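Local coordinates for protein beta-lactamase (Sebaldella termitidis, PDB 6N1N) that probably hydrolyses the amide bond of beta-lactam antibiotics through an acyl-enzyme intermediate, as a class D serine beta-lactamase, at residues Thr22-Ile27 with Glu41-Arg46; Leu90-Ala95 with Trp102-Gly107; Phe123-Gln128 with Glu148-Phe153; Trp202-Ile207 with Phe215-Ile220. All coordinates share one frame; numbering follows the deposited sequence. Where two conformers were deposited one is given.

How the contacts relate
Three of the four contacts form one connected block, and contact 2 stands apart. Contacts 1 and 4 share the central sheet, where strand 22-29 lies beside strand 212-222, with centres 10 Å apart. Contact 3 packs against both through helix 147-159, its centre 13 Å from each; Arg46 of contact 1 forms a salt bridge with Glu149 of contact 3. Contact 2 belongs to the helical part, 29 Å from contact 1, centre to centre, and on the opposite side of the chain's centre. The contacts follow one another along the chain without interleaving. Contacts 2, 3 and 4 each bring a side chain within about 9 Å of that of Ser51, the predicted nucleophile.

Contact 1 (Thr22-Ile27 with Glu41-Arg46)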
# COMPACT_ATOMS: atom_id res chain seq x y z
N THR A 22 1.89 18.76 1.71
CA THR A 22 3.21 18.28 2.03
C THR A 22 3.18 16.76 1.93
O THR A 22 2.24 16.18 1.35
CB THR A 22 3.65 18.82 3.40
OG1 THR A 22 2.79 18.36 4.45
CG2 THR A 22 3.62 20.35 3.35
N GLY A 23 4.18 16.12 2.50
CA GLY A 23 4.43 14.72 2.21
C GLY A 23 5.40 14.62 1.05
O GLY A 23 6.09 15.58 0.70
N SER A 24 5.41 13.45 0.42
CA SER A 24 6.46 13.20 -0.56
C SER A 24 6.10 12.02 -1.44
O SER A 24 5.20 11.22 -1.15
CB SER A 24 7.79 12.94 0.13
OG SER A 24 7.68 11.81 0.97
N VAL A 25 6.88 11.91 -2.52
CA VAL A 25 6.91 10.75 -3.39
C VAL A 25 8.32 10.18 -3.34
O VAL A 25 9.30 10.92 -3.42
CB VAL A 25 6.53 11.11 -4.84
CG1 VAL A 25 7.37 12.23 -5.35
CG2 VAL A 25 6.67 9.90 -5.75
N THR A 26 8.40 8.87 -3.14
CA THR A 26 9.64 8.11 -3.12
C THR A 26 9.50 6.99 -4.14
O THR A 26 8.50 6.27 -4.14
CB THR A 26 9.91 7.54 -1.71
OG1 THR A 26 9.93 8.61 -0.76
CG2 THR A 26 11.24 6.78 -1.65
N ILE A 27 10.53 6.82 -4.99
CA ILE A 27 10.53 5.80 -6.02
C ILE A 27 11.88 5.10 -5.99
O ILE A 27 12.92 5.73 -5.75
CB ILE A 27 10.25 6.43 -7.39
CG1 ILE A 27 8.81 6.94 -7.47
CG2 ILE A 27 10.49 5.43 -8.53
CD1 ILE A 27 8.57 7.92 -8.58
N GLU A 41 13.98 13.36 3.74
CA GLU A 41 13.75 13.21 5.17
C GLU A 41 12.33 12.72 5.46
O GLU A 41 12.14 11.96 6.42
CB GLU A 41 14.06 14.52 5.89
CG GLU A 41 15.52 14.98 5.74
CD GLU A 41 16.56 13.86 5.88
OE1 GLU A 41 16.38 12.97 6.74
OE2 GLU A 41 17.56 13.86 5.13
N ASP A 42 11.35 13.12 4.66
CA ASP A 42 9.98 12.65 4.87
C ASP A 42 9.88 11.14 4.66
O ASP A 42 9.03 10.48 5.27
CB ASP A 42 9.01 13.37 3.94
CG ASP A 42 7.57 13.07 4.25
OD1 ASP A 42 7.13 13.43 5.37
OD2 ASP A 42 6.87 12.45 3.40
N SER A 43 10.72 10.59 3.79
CA SER A 43 10.68 9.18 3.45
C SER A 43 11.04 8.28 4.63
O SER A 43 10.79 7.06 4.55
CB SER A 43 11.63 8.91 2.28
OG SER A 43 11.30 9.75 1.18
N LYS A 44 11.62 8.83 5.69
CA LYS A 44 12.01 8.07 6.88
C LYS A 44 10.96 8.14 7.99
O LYS A 44 11.10 7.45 9.01
CB LYS A 44 13.32 8.60 7.49
CG LYS A 44 14.36 9.13 6.51
CD LYS A 44 15.11 8.07 5.77
CE LYS A 44 16.09 8.74 4.81
NZ LYS A 44 16.92 7.79 4.03
N ILE A 45 9.93 8.94 7.83
CA ILE A 45 8.95 9.17 8.89
C ILE A 45 7.83 8.13 8.82
O ILE A 45 7.17 7.97 7.78
CB ILE A 45 8.39 10.60 8.78
CG1 ILE A 45 9.51 11.63 9.01
CG2 ILE A 45 7.28 10.81 9.78
CD1 ILE A 45 9.09 13.05 8.71
N ARG A 46 7.59 7.45 9.95
CA ARG A 46 6.56 6.43 10.02
C ARG A 46 5.19 7.03 10.30
O ARG A 46 5.06 7.93 11.13
CB ARG A 46 6.89 5.41 11.11
CG ARG A 46 8.09 4.54 10.80
CD ARG A 46 8.37 3.57 11.92
NE ARG A 46 9.41 2.60 11.61
CZ ARG A 46 10.16 1.99 12.51
NH1 ARG A 46 10.02 2.23 13.82
NH2 ARG A 46 11.07 1.12 12.11
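Ser24 and Thr26, two residues apart and pointing the same way from strand 22-29, reach with their hydroxyls to Asp42 and Ser43 in the turn that follows strand 34-37. Two short side-chain hydrogen bonds make up the polar part of the contact. In the first, Ser24 OG donates to Asp42 OD2 over 2.6 Å, using the lone pair of OD2 that faces away from the other carboxylate oxygen. Asp42 can present that oxygen because its CG stands opposite the backbone N (chi1 -172°), which swings the carboxylate over to the strand. In the second, Thr26 OG1 and Ser43 OG are also 2.6 Å apart, and either hydroxyl could be the donor. Ser43 has two conformers; in the one that makes this bond, its OG is hydrogen-bonded to Asn39 O as well, which gives the buried hydroxyl a partner in its own loop and another on the strand.

Van der Waals contact adds little. Asp42 OD2 lies 3.5 Å from Gly23 C, and Ser24 CB comes 3.4 Å from the same oxygen. At the phi and psi of Gly23 a side chain would run into the preceding carbonyl O.

Backbone bonds shape the turn: Ile45 N donates to Asp42 O at 3.1 Å, and Lys44 N to Glu41 O at 3.3 Å. Arg219 NH2 makes a long, weak ion pair with Asp42 OD2.

Strand 22-29 lies between strands 34-37 and 212-222 in the central sheet of the penicillin-binding transpeptidase fold, and here the loop that runs on to helix 56-63 is held by the carboxylate of Asp42 and the hydroxyl of Ser43 to one face of that sheet.

Contact 2 (Leu90-Ala95 with Trp102-Gly107); sequences LNLREA and WFYMKG
Phe103 pushes its ring into the first turn of helix 92-98, where Ala95 CB sits over one face, 3.5 Å from the ring centroid and 22° off the normal. This is a CH-pi contact, and a close one: Ala95 CB is only 3.3 Å from Phe103 CG. The ring gets there because the first torsion is trans (chi1 173°), which sends it straight out from helix 101-108. At its edge, near the ring plane, Leu90 O lies 3.2 Å from Phe103 CE1, while Leu92 lays its CD1 methyl against CE2, the two side chains crossing at about a right angle.

Tyr104 lies against this ring, with Phe103 CD2 over the centre of its own; Trp102 is turned to Leu90. Trp102 takes the less common torsion that sets CG between the backbone N and carbonyl carbon (chi1 75°), bringing the indole back toward Leu90, whose CD1 meets CZ2 at 3.8 Å; the indole NE1 is hydrogen-bonded to Trp86 O. The Tyr104 hydroxyl meets Leu92 CD1 at 3.5 Å while bonding to Ser58 OG in helix 56-63.

The start of helix 92-98 is closed by reciprocal bonds. Glu94 N donates to Asn91 OD1 at 2.9 Å, and Asn91 N donates to Glu94 OE1 over the same length, both nearly straight.

Asn91 and Glu94 thus form a classic capping box, at the head of a short helix that packs on its successor in the all-helical part of the class D, penicillin-recognising fold. This part borders the active site: Tyr104 reaches to about 7 Å from the side chain of Ser51, the predicted nucleophile.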
# COMPACT_ATOMS: atom_id res chain seq x y z
N LEU A 90 -18.10 -11.24 -0.09
CA LEU A 90 -16.93 -10.82 -0.84
C LEU A 90 -15.83 -11.86 -0.74
O LEU A 90 -15.62 -12.44 0.33
CB LEU A 90 -16.38 -9.47 -0.34
CG LEU A 90 -17.26 -8.23 -0.41
CD1 LEU A 90 -16.63 -7.05 0.32
CD2 LEU A 90 -17.53 -7.84 -1.86
N ASN A 91 -15.12 -12.06 -1.83
CA ASN A 91 -13.89 -12.82 -1.82
C ASN A 91 -12.69 -11.87 -1.71
O ASN A 91 -12.82 -10.65 -1.72
CB ASN A 91 -13.80 -13.72 -3.06
CG ASN A 91 -13.76 -12.95 -4.37
OD1 ASN A 91 -13.11 -11.91 -4.48
ND2 ASN A 91 -14.47 -13.48 -5.37
N LEU A 92 -11.50 -12.46 -1.58
CA LEU A 92 -10.29 -11.66 -1.35
C LEU A 92 -10.02 -10.69 -2.49
O LEU A 92 -9.61 -9.54 -2.25
CB LEU A 92 -9.09 -12.59 -1.16
CG LEU A 92 -7.75 -11.95 -0.87
CD1 LEU A 92 -7.69 -11.36 0.53
CD2 LEU A 92 -6.64 -12.97 -1.05
N ARG A 93 -10.21 -11.12 -3.74
CA ARG A 93 -9.99 -10.22 -4.86
C ARG A 93 -10.89 -8.99 -4.77
O ARG A 93 -10.44 -7.86 -4.96
CB ARG A 93 -10.22 -10.94 -6.19
CG ARG A 93 -9.90 -10.05 -7.39
CD ARG A 93 -10.22 -10.72 -8.71
NE ARG A 93 -9.46 -11.95 -8.91
CZ ARG A 93 -8.24 -11.99 -9.43
NH1 ARG A 93 -7.62 -10.86 -9.77
NH2 ARG A 93 -7.63 -13.15 -9.59
N GLU A 94 -12.17 -9.21 -4.49
CA GLU A 94 -13.13 -8.12 -4.38
C GLU A 94 -12.85 -7.25 -3.16
O GLU A 94 -12.95 -6.02 -3.22
CB GLU A 94 -14.54 -8.70 -4.29
CG GLU A 94 -15.03 -9.50 -5.50
CD GLU A 94 -16.31 -10.24 -5.21
OE1 GLU A 94 -16.38 -10.92 -4.17
OE2 GLU A 94 -17.26 -10.13 -6.03
N ALA A 95 -12.59 -7.88 -2.02
CA ALA A 95 -12.31 -7.11 -0.80
C ALA A 95 -11.10 -6.19 -1.00
O ALA A 95 -11.11 -5.04 -0.54
CB ALA A 95 -12.10 -8.06 0.37
N TRP A 102 -14.43 -4.55 6.38
CA TRP A 102 -15.07 -5.60 7.17
C TRP A 102 -14.49 -6.98 6.88
O TRP A 102 -14.36 -7.81 7.79
CB TRP A 102 -16.60 -5.60 6.97
CG TRP A 102 -17.18 -6.16 5.63
CD1 TRP A 102 -17.69 -5.41 4.60
CD2 TRP A 102 -17.34 -7.53 5.25
NE1 TRP A 102 -18.15 -6.23 3.60
CE2 TRP A 102 -17.95 -7.54 3.97
CE3 TRP A 102 -17.04 -8.76 5.85
CZ2 TRP A 102 -18.25 -8.72 3.30
CZ3 TRP A 102 -17.33 -9.91 5.18
CH2 TRP A 102 -17.92 -9.90 3.91
N PHE A 103 -14.10 -7.23 5.62
CA PHE A 103 -13.57 -8.53 5.24
C PHE A 103 -12.23 -8.77 5.91
O PHE A 103 -11.99 -9.86 6.45
CB PHE A 103 -13.46 -8.57 3.71
CG PHE A 103 -12.76 -9.79 3.13
CD1 PHE A 103 -13.49 -10.76 2.45
CD2 PHE A 103 -11.37 -9.91 3.16
CE1 PHE A 103 -12.87 -11.83 1.86
CE2 PHE A 103 -10.74 -11.01 2.57
CZ PHE A 103 -11.49 -11.96 1.93
N TYR A 104 -11.37 -7.75 5.94
CA TYR A 104 -10.07 -7.91 6.59
C TYR A 104 -10.19 -7.96 8.11
O TYR A 104 -9.46 -8.72 8.76
CB TYR A 104 -9.14 -6.81 6.11
CG TYR A 104 -8.70 -7.07 4.68
CD1 TYR A 104 -7.62 -7.89 4.40
CD2 TYR A 104 -9.39 -6.51 3.61
CE1 TYR A 104 -7.22 -8.16 3.08
CE2 TYR A 104 -9.01 -6.76 2.30
CZ TYR A 104 -7.91 -7.58 2.03
OH TYR A 104 -7.54 -7.82 0.72
N MSE A 105 -11.09 -7.17 8.70
CA MSE A 105 -11.35 -7.26 10.14
C MSE A 105 -11.86 -8.65 10.54
O MSE A 105 -11.43 -9.21 11.55
CB MSE A 105 -12.35 -6.18 10.57
CG MSE A 105 -11.84 -4.77 10.37
SE MSE A 105 -13.09 -3.42 11.06
CE MSE A 105 -14.62 -3.75 9.94
N LYS A 106 -12.76 -9.20 9.72
CA LYS A 106 -13.30 -10.53 10.00
C LYS A 106 -12.22 -11.59 9.87
O LYS A 106 -12.09 -12.47 10.74
CB LYS A 106 -14.48 -10.81 9.08
CG LYS A 106 -15.16 -12.16 9.30
CD LYS A 106 -16.38 -12.29 8.39
CE LYS A 106 -17.07 -13.65 8.51
NZ LYS A 106 -17.95 -13.70 9.70
N GLY A 107 -11.41 -11.51 8.81
CA GLY A 107 -10.35 -12.48 8.63
C GLY A 107 -9.28 -12.38 9.69
O GLY A 107 -8.72 -13.40 10.11

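Contact 3 (Phe123-Gln128 with Glu148-Phe153); sequences FNYGNQ and EEQIDF
Phe123 and Tyr125 lie in the loop after helix 113-122, facing residues 148-153 of helix 147-159, whose Phe153 fits against both. Asn124, with positive phi, ends the preceding helix in a Schellman motif; Tyr125 is the centre of an inverse gamma turn, and a type II' beta turn runs from Tyr125 to Gln128, closed by Gln128 N to Tyr125 O at 3.1 Å. Gly126 has a positive phi that favours glycine. Tyr125-Asn127 match the Tyr-Gly-Asn motif of class D beta-lactamases, and the turns set Tyr125 about 9 Å from Ser51, side chain to side chain. A water bridges the two segments by donating to Asn124 O and to Glu149 O.

The aromatic cluster fills the middle. Tyr125 turns its edge to the face of Phe153, centroids 5.5 Å apart and planes at 84°, a T-shaped pair. Phe123 runs alongside Phe153, pointing the same way, with Phe153 CE1 over the face of the Phe123 ring; the planes meet at 56°.

Polar groups lie beside the rings: Glu149 OE1 approaches Gly126 CA to 3.3 Å and accepts from Ser146 N, while OE2 forms a salt bridge with Arg46. Tyr125 OH donates to a second water at 2.7 Å, which donates in turn to Gln150 OE1 at 2.7 Å; Gln150 NE2 is bonded to Thr52 OG1, next to the predicted nucleophile Ser51.

The side chains of all three aromatics also touch Pro56, so the turn is wedged between helix 56-63 and helix 147-159, which rests by Ile151 on Trp35 of strand 34-37.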
# COMPACT_ATOMS: atom_id res chain seq x y z
N PHE A 123 8.33 -9.49 7.49
CA PHE A 123 8.11 -8.45 6.51
C PHE A 123 8.88 -7.15 6.80
O PHE A 123 8.81 -6.22 5.99
CB PHE A 123 6.61 -8.11 6.43
CG PHE A 123 5.75 -9.19 5.85
CD1 PHE A 123 6.29 -10.31 5.24
CD2 PHE A 123 4.37 -9.08 5.93
CE1 PHE A 123 5.48 -11.30 4.71
CE2 PHE A 123 3.56 -10.07 5.40
CZ PHE A 123 4.13 -11.17 4.79
N ASN A 124 9.57 -7.06 7.94
CA ASN A 124 10.23 -5.82 8.36
C ASN A 124 9.25 -4.65 8.27
O ASN A 124 9.53 -3.60 7.68
CB ASN A 124 11.47 -5.55 7.50
CG ASN A 124 12.37 -6.75 7.40
OD1 ASN A 124 12.97 -7.16 8.39
ND2 ASN A 124 12.46 -7.32 6.20
N TYR A 125 8.07 -4.84 8.84
CA TYR A 125 6.95 -3.96 8.54
C TYR A 125 6.89 -2.86 9.59
O TYR A 125 6.14 -2.91 10.56
CB TYR A 125 5.65 -4.74 8.45
CG TYR A 125 4.59 -3.97 7.66
CD1 TYR A 125 4.51 -4.08 6.27
CD2 TYR A 125 3.73 -3.09 8.29
CE1 TYR A 125 3.56 -3.38 5.54
CE2 TYR A 125 2.77 -2.36 7.57
CZ TYR A 125 2.69 -2.53 6.19
OH TYR A 125 1.76 -1.81 5.47
N GLY A 126 7.71 -1.83 9.35
CA GLY A 126 7.63 -0.62 10.17
C GLY A 126 8.02 -0.88 11.61
O GLY A 126 8.97 -1.62 11.90
N ASN A 127 7.28 -0.26 12.54
CA ASN A 127 7.58 -0.47 13.95
C ASN A 127 7.10 -1.82 14.48
O ASN A 127 7.42 -2.17 15.62
CB ASN A 127 7.00 0.67 14.80
CG ASN A 127 5.48 0.76 14.73
OD1 ASN A 127 4.81 -0.10 14.15
ND2 ASN A 127 4.92 1.81 15.36
N GLN A 128 6.38 -2.59 13.67
CA GLN A 128 5.94 -3.94 14.00
C GLN A 128 5.08 -4.00 15.25
O GLN A 128 5.01 -5.04 15.89
CB GLN A 128 7.13 -4.89 14.14
CG GLN A 128 7.98 -4.97 12.88
CD GLN A 128 9.15 -5.93 13.00
OE1 GLN A 128 9.09 -6.91 13.74
NE2 GLN A 128 10.23 -5.65 12.27
N GLU A 148 10.02 4.61 2.81
CA GLU A 148 11.16 3.72 2.56
C GLU A 148 10.87 2.27 2.95
O GLU A 148 11.18 1.34 2.20
CB GLU A 148 12.37 4.26 3.32
CG GLU A 148 13.62 3.43 3.32
CD GLU A 148 14.68 4.02 4.25
OE1 GLU A 148 14.54 5.20 4.63
OE2 GLU A 148 15.65 3.29 4.59
N GLU A 149 10.25 2.06 4.11
CA GLU A 149 9.95 0.71 4.58
C GLU A 149 8.84 0.06 3.76
O GLU A 149 8.87 -1.17 3.57
CB GLU A 149 9.54 0.77 6.06
CG GLU A 149 10.67 1.14 6.98
CD GLU A 149 10.23 1.33 8.41
OE1 GLU A 149 9.17 1.93 8.64
OE2 GLU A 149 10.96 0.88 9.30
N GLN A 150 7.87 0.84 3.28
CA GLN A 150 6.89 0.28 2.35
C GLN A 150 7.59 -0.28 1.12
O GLN A 150 7.32 -1.39 0.68
CB GLN A 150 5.88 1.34 1.90
CG GLN A 150 4.91 1.80 2.96
CD GLN A 150 3.60 1.07 2.94
OE1 GLN A 150 3.47 -0.06 2.44
NE2 GLN A 150 2.58 1.71 3.51
N ILE A 151 8.51 0.51 0.56
CA ILE A 151 9.21 0.09 -0.65
C ILE A 151 10.07 -1.14 -0.37
O ILE A 151 10.11 -2.07 -1.18
CB ILE A 151 10.04 1.25 -1.21
CG1 ILE A 151 9.08 2.27 -1.87
CG2 ILE A 151 11.11 0.75 -2.18
CD1 ILE A 151 9.70 3.60 -2.22
N ASP A 152 10.77 -1.16 0.75
CA ASP A 152 11.64 -2.31 1.00
C ASP A 152 10.80 -3.58 1.13
O ASP A 152 11.19 -4.64 0.62
CB ASP A 152 12.52 -2.06 2.22
CG ASP A 152 13.81 -1.27 1.84
OD1 ASP A 152 14.42 -1.56 0.78
OD2 ASP A 152 14.20 -0.34 2.57
N PHE A 153 9.62 -3.47 1.74
CA PHE A 153 8.70 -4.60 1.84
C PHE A 153 8.21 -5.03 0.46
O PHE A 153 8.16 -6.23 0.15
CB PHE A 153 7.53 -4.21 2.76
CG PHE A 153 6.28 -5.04 2.54
CD1 PHE A 153 6.19 -6.32 3.03
CD2 PHE A 153 5.24 -4.54 1.80
CE1 PHE A 153 5.05 -7.08 2.79
CE2 PHE A 153 4.11 -5.28 1.56
CZ PHE A 153 4.00 -6.54 2.05
O HOH W 1 10.33 -3.08 5.14
O HOH W 2 1.83 -2.17 2.83

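Contact 4 (Trp202-Ile207 with Phe215-Ile220)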
# COMPACT_ATOMS: atom_id res chain seq x y z
N TRP A 202 -1.98 7.70 1.33
CA TRP A 202 -1.00 6.85 0.69
C TRP A 202 -1.45 6.37 -0.69
O TRP A 202 -2.62 6.09 -0.93
CB TRP A 202 -0.76 5.58 1.48
CG TRP A 202 -0.19 5.60 2.85
CD1 TRP A 202 -0.87 5.59 4.03
CD2 TRP A 202 1.18 5.42 3.17
NE1 TRP A 202 0.02 5.49 5.08
CE2 TRP A 202 1.28 5.37 4.57
CE3 TRP A 202 2.34 5.33 2.41
CZ2 TRP A 202 2.51 5.25 5.22
CZ3 TRP A 202 3.54 5.22 3.06
CH2 TRP A 202 3.62 5.15 4.44
N TYR A 203 -0.46 6.16 -1.55
CA TYR A 203 -0.58 5.28 -2.71
C TYR A 203 0.77 4.58 -2.86
O TYR A 203 1.80 5.25 -3.07
CB TYR A 203 -0.98 6.08 -3.95
CG TYR A 203 -1.39 5.22 -5.13
CD1 TYR A 203 -2.39 4.26 -5.01
CD2 TYR A 203 -0.77 5.37 -6.35
CE1 TYR A 203 -2.74 3.47 -6.09
CE2 TYR A 203 -1.15 4.60 -7.44
CZ TYR A 203 -2.11 3.65 -7.30
OH TYR A 203 -2.44 2.89 -8.40
N VAL A 204 0.78 3.25 -2.70
CA VAL A 204 2.04 2.50 -2.70
C VAL A 204 1.90 1.31 -3.64
O VAL A 204 0.79 0.86 -3.93
CB VAL A 204 2.44 2.03 -1.28
CG1 VAL A 204 2.44 3.20 -0.28
CG2 VAL A 204 1.56 0.86 -0.81
N GLY A 205 3.03 0.82 -4.14
CA GLY A 205 3.00 -0.32 -5.03
C GLY A 205 4.25 -0.36 -5.90
O GLY A 205 5.32 0.09 -5.49
N TYR A 206 4.08 -0.92 -7.10
CA TYR A 206 5.17 -0.93 -8.06
C TYR A 206 4.57 -1.01 -9.45
O TYR A 206 3.47 -1.52 -9.66
CB TYR A 206 6.18 -2.06 -7.80
CG TYR A 206 5.76 -3.52 -7.92
CD1 TYR A 206 5.88 -4.21 -9.13
CD2 TYR A 206 5.36 -4.25 -6.82
CE1 TYR A 206 5.58 -5.57 -9.23
CE2 TYR A 206 5.02 -5.62 -6.92
CZ TYR A 206 5.13 -6.27 -8.13
OH TYR A 206 4.84 -7.63 -8.23
N ILE A 207 5.33 -0.49 -10.41
CA ILE A 207 4.93 -0.44 -11.80
C ILE A 207 6.01 -1.11 -12.62
O ILE A 207 7.20 -0.80 -12.47
CB ILE A 207 4.66 1.00 -12.28
CG1 ILE A 207 4.08 0.96 -13.70
CG2 ILE A 207 5.91 1.91 -12.22
CD1 ILE A 207 3.53 2.34 -14.19
N PHE A 215 9.40 0.78 -7.87
CA PHE A 215 8.65 0.73 -6.62
C PHE A 215 8.36 2.14 -6.15
O PHE A 215 9.18 3.04 -6.33
CB PHE A 215 9.44 -0.05 -5.58
CG PHE A 215 9.68 -1.48 -5.98
CD1 PHE A 215 8.80 -2.46 -5.58
CD2 PHE A 215 10.72 -1.83 -6.82
CE1 PHE A 215 8.98 -3.75 -5.99
CE2 PHE A 215 10.90 -3.12 -7.22
CZ PHE A 215 10.04 -4.10 -6.81
N PHE A 216 7.17 2.35 -5.57
CA PHE A 216 6.80 3.71 -5.20
C PHE A 216 6.01 3.77 -3.91
O PHE A 216 5.29 2.85 -3.54
CB PHE A 216 5.98 4.41 -6.32
CG PHE A 216 4.67 3.76 -6.63
CD1 PHE A 216 3.50 4.15 -5.99
CD2 PHE A 216 4.59 2.76 -7.56
CE1 PHE A 216 2.29 3.53 -6.29
CE2 PHE A 216 3.40 2.16 -7.87
CZ PHE A 216 2.24 2.54 -7.21
N ALA A 217 6.17 4.88 -3.21
CA ALA A 217 5.35 5.17 -2.04
C ALA A 217 5.10 6.67 -2.05
O ALA A 217 6.02 7.46 -1.85
CB ALA A 217 6.02 4.72 -0.74
N VAL A 218 3.87 7.03 -2.36
CA VAL A 218 3.41 8.40 -2.33
C VAL A 218 2.65 8.57 -1.02
O VAL A 218 1.83 7.72 -0.66
CB VAL A 218 2.51 8.70 -3.54
CG1 VAL A 218 1.75 10.01 -3.33
CG2 VAL A 218 3.30 8.74 -4.80
N ARG A 219 2.95 9.63 -0.29
CA ARG A 219 2.23 9.86 0.95
C ARG A 219 2.00 11.35 1.09
O ARG A 219 2.92 12.13 1.37
CB ARG A 219 2.97 9.30 2.15
CG ARG A 219 2.10 9.35 3.38
CD ARG A 219 2.77 8.81 4.61
NE ARG A 219 4.00 9.51 4.96
CZ ARG A 219 4.91 9.05 5.81
NH1 ARG A 219 4.75 7.85 6.42
NH2 ARG A 219 5.99 9.77 6.05
N ILE A 220 0.74 11.72 0.95
CA ILE A 220 0.29 13.09 1.01
C ILE A 220 -0.09 13.42 2.43
O ILE A 220 -0.77 12.63 3.10
CB ILE A 220 -0.92 13.28 0.07
CG1 ILE A 220 -0.48 13.04 -1.37
CG2 ILE A 220 -1.57 14.65 0.26
CD1 ILE A 220 -1.63 12.85 -2.32
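Trp202 offers one face of its indole to Arg219, whose CD sits 3.6 Å from the centroid of the six-membered ring and 11° off its normal. The extended start of the Arg219 chain (chi1 -170°) runs alongside the indole. On the other side of the sheet, Phe216 folds back: Gly205 lies against one ring face, CA 4.0 Å from the centroid, while Tyr203 O sits at the ring edge. Tyr203 CD2 meets Phe216 CE1 at 3.6 Å. Back on the Trp202 face, Phe215 lies beside Tyr206, with Phe215 CD1 3.5 Å from Tyr206 CB and the ring planes oblique at 41°.

Four backbone bonds join the antiparallel strands in two hydrogen-bonded pairs, Tyr203 with Val218 and Gly205 with Phe216.

At Gly205 a side chain would collide with the preceding carbonyl O, and its absence leaves room for the Phe216 ring. Trp202 NE1 bonds to Leu48 O and Arg219 NH2 to Ile45 O. Main-chain bonds and buried aromatics thus hold the hairpin, its indole and guanidinium secure the loop leading to Ser51, and Trp202 and Val204 pair by backbone with Gly191 and Lys189 of the Lys-Thr-Gly motif, which probably borders the active site.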